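Local coordinates for adapter protein mecA 1 (Bacillus subtilis, PDB 3JTP) that serves as an adaptor that delivers unfolded, aggregated and regulatory proteins such as ComK to the ClpC protease, thereby restraining competence development, at residues Tyr41-Asp46 / Ser60-Tyr65. The protein carries 3 engineered substitutions. Residues are numbered along the deposited sequence; the frame is centred on the assembly and turned at random.
Sequences YYLYVD and SIMLEY. Engineered in segment 60-65: M62 (natural residue Leu).
M62, which reaches L43 and V45 across the contact, follows I61, whose O accepts E64 N at 2.9 Å; M62 O in turn takes Y65 N at 3.1 Å. Both are backbone bonds from a residue to the one three places before it. Here helix 54-65 packs on one face of the antiparallel five-stranded sheet in the C-terminal domain of MecA, the domain that interacts with ClpC, and lies over the inner strand 40-46. L43 CA and M62 CA are 9.9 Å apart, and the side chains of L43, V45 and M62 meet in the space between strand and helix.

M62 is an engineered residue, Leu in the natural sequence. Its CG stands anti to the carbonyl carbon (chi1 -80°), and the chain then runs extended through CG and SD (chi2 177°), which carries CE out to the strand. There CE meets both methyls of V45, 3.9 Å from V45 CG1 and 3.9 Å from V45 CG2, the two side chains meeting tip to tip. L43 comes in differently, crossing the methionine at about a right angle.

Strand alternation puts L43 and V45 on the helix-facing side, while Y42 turns the other way, toward S69 and I71. L22 of helix 16-24 and F47 also touch M62, so the contact belongs to a buried apolar core. The sulfur takes part too, with M62 SD 4.1 Å from V45 CG1, and L43 CD1 closes a third methyl onto M62 CE at 4.0 Å.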
loop_
_atom_site.group_PDB
_atom_site.type_symbol
_atom_site.label_atom_id
_atom_site.label_comp_id
_atom_site.label_asym_id
_atom_site.label_seq_id
_atom_site.Cartn_x
_atom_site.Cartn_y
_atom_site.Cartn_z
ATOM N N TYR A 41 -9.434 -0.808 -0.115
ATOM C CA TYR A 41 -8.248 -0.504 -0.922
ATOM C C TYR A 41 -7.143 -1.460 -0.516
ATOM O O TYR A 41 -7.043 -1.852 0.651
ATOM C CB TYR A 41 -7.816 0.973 -0.772
ATOM C CG TYR A 41 -8.830 1.911 -1.387
ATOM C CD1 TYR A 41 -8.720 2.310 -2.713
ATOM C CD2 TYR A 41 -9.935 2.353 -0.657
ATOM C CE1 TYR A 41 -9.667 3.137 -3.294
ATOM C CE2 TYR A 41 -10.897 3.178 -1.234
ATOM C CZ TYR A 41 -10.752 3.567 -2.556
ATOM O OH TYR A 41 -11.687 4.399 -3.137
ATOM N N TYR A 42 -6.339 -1.865 -1.483
ATOM C CA TYR A 42 -5.281 -2.819 -1.235
ATOM C C TYR A 42 -3.986 -2.272 -1.790
ATOM O O TYR A 42 -3.928 -1.817 -2.928
ATOM C CB TYR A 42 -5.622 -4.172 -1.879
ATOM C CG TYR A 42 -6.813 -4.830 -1.231
ATOM C CD1 TYR A 42 -6.646 -5.833 -0.292
ATOM C CD2 TYR A 42 -8.108 -4.429 -1.546
ATOM C CE1 TYR A 42 -7.738 -6.433 0.312
ATOM C CE2 TYR A 42 -9.211 -5.025 -0.942
ATOM C CZ TYR A 42 -9.019 -6.026 -0.018
ATOM O OH TYR A 42 -10.107 -6.625 0.585
ATOM N N LEU A 43 -2.954 -2.286 -0.966
ATOM C CA LEU A 43 -1.674 -1.755 -1.379
ATOM C C LEU A 43 -0.796 -2.952 -1.604
ATOM O O LEU A 43 -0.430 -3.627 -0.653
ATOM C CB LEU A 43 -1.043 -0.932 -0.257
ATOM C CG LEU A 43 -0.430 0.451 -0.507
ATOM C CD1 LEU A 43 0.771 0.697 0.413
ATOM C CD2 LEU A 43 -0.057 0.650 -1.944
ATOM N N TYR A 44 -0.429 -3.231 -2.837
ATOM C CA TYR A 44 0.637 -4.204 -2.986
ATOM C C TYR A 44 1.973 -3.555 -2.605
ATOM O O TYR A 44 2.347 -2.531 -3.154
ATOM C CB TYR A 44 0.691 -4.772 -4.386
ATOM C CG TYR A 44 1.819 -5.755 -4.550
ATOM C CD1 TYR A 44 1.826 -6.960 -3.854
ATOM C CD2 TYR A 44 2.881 -5.477 -5.405
ATOM C CE1 TYR A 44 2.865 -7.854 -3.994
ATOM C CE2 TYR A 44 3.922 -6.367 -5.565
ATOM C CZ TYR A 44 3.915 -7.545 -4.858
ATOM O OH TYR A 44 4.966 -8.408 -5.031
ATOM N N VAL A 45 2.681 -4.141 -1.652
ATOM C CA VAL A 45 3.897 -3.509 -1.145
ATOM C C VAL A 45 5.145 -4.372 -1.284
ATOM O O VAL A 45 5.286 -5.384 -0.591
ATOM C CB VAL A 45 3.756 -3.136 0.321
ATOM C CG1 VAL A 45 5.076 -2.550 0.835
ATOM C CG2 VAL A 45 2.639 -2.149 0.478
ATOM N N ASP A 46 6.054 -3.953 -2.159
ATOM C CA ASP A 46 7.292 -4.683 -2.392
ATOM C C ASP A 46 8.473 -3.917 -1.841
ATOM O O ASP A 46 8.892 -2.905 -2.410
ATOM C CB ASP A 46 7.509 -4.936 -3.884
ATOM C CG ASP A 46 8.694 -5.858 -4.150
ATOM O OD1 ASP A 46 9.316 -6.313 -3.160
ATOM O OD2 ASP A 46 8.998 -6.130 -5.341
ATOM N N SER A 60 5.506 -1.387 10.259
ATOM C CA SER A 60 4.769 -1.124 11.494
ATOM C C SER A 60 3.965 0.179 11.449
ATOM O O SER A 60 2.925 0.286 12.097
ATOM C CB SER A 60 5.707 -1.121 12.704
ATOM O OG SER A 60 6.448 0.091 12.769
ATOM N N ILE A 61 4.435 1.168 10.690
ATOM C CA ILE A 61 3.629 2.370 10.500
ATOM C C ILE A 61 2.532 2.121 9.483
ATOM O O ILE A 61 1.397 2.572 9.660
ATOM C CB ILE A 61 4.458 3.585 10.083
ATOM C CG1 ILE A 61 5.259 4.098 11.279
ATOM C CG2 ILE A 61 3.551 4.696 9.554
ATOM C CD1 ILE A 61 6.442 4.944 10.881
ATOM N N MET A 62 2.860 1.386 8.422
ATOM C CA MET A 62 1.854 1.048 7.434
ATOM C C MET A 62 0.695 0.369 8.142
ATOM O O MET A 62 -0.460 0.610 7.810
ATOM C CB MET A 62 2.428 0.157 6.325
ATOM C CG MET A 62 3.212 0.902 5.245
ATOM S SD MET A 62 3.924 -0.239 4.042
ATOM C CE MET A 62 4.092 0.756 2.614
ATOM N N LEU A 63 1.004 -0.459 9.138
ATOM C CA LEU A 63 -0.023 -1.233 9.832
ATOM C C LEU A 63 -0.807 -0.445 10.865
ATOM O O LEU A 63 -1.592 -1.027 11.622
ATOM C CB LEU A 63 0.577 -2.459 10.518
ATOM C CG LEU A 63 1.119 -3.572 9.634
ATOM C CD1 LEU A 63 1.594 -4.717 10.513
ATOM C CD2 LEU A 63 0.057 -4.038 8.648
ATOM N N GLU A 64 -0.591 0.863 10.941
ATOM C CA GLU A 64 -1.489 1.678 11.757
ATOM C C GLU A 64 -2.681 2.106 10.927
ATOM O O GLU A 64 -3.763 2.362 11.460
ATOM C CB GLU A 64 -0.768 2.895 12.317
ATOM C CG GLU A 64 0.296 2.503 13.289
ATOM C CD GLU A 64 0.506 3.519 14.357
ATOM O OE1 GLU A 64 1.304 3.199 15.247
ATOM O OE2 GLU A 64 -0.113 4.612 14.321
ATOM N N TYR A 65 -2.463 2.173 9.614
ATOM C CA TYR A 65 -3.495 2.570 8.678
ATOM C C TYR A 65 -4.105 1.390 7.940
ATOM O O TYR A 65 -5.149 1.526 7.310
ATOM C CB TYR A 65 -2.933 3.596 7.712
ATOM C CG TYR A 65 -2.553 4.827 8.469
ATOM C CD1 TYR A 65 -3.535 5.681 8.967
ATOM C CD2 TYR A 65 -1.238 5.098 8.756
ATOM C CE1 TYR A 65 -3.218 6.788 9.698
ATOM C CE2 TYR A 65 -0.903 6.215 9.498
ATOM C CZ TYR A 65 -1.907 7.051 9.963
ATOM O OH TYR A 65 -1.584 8.148 10.681
#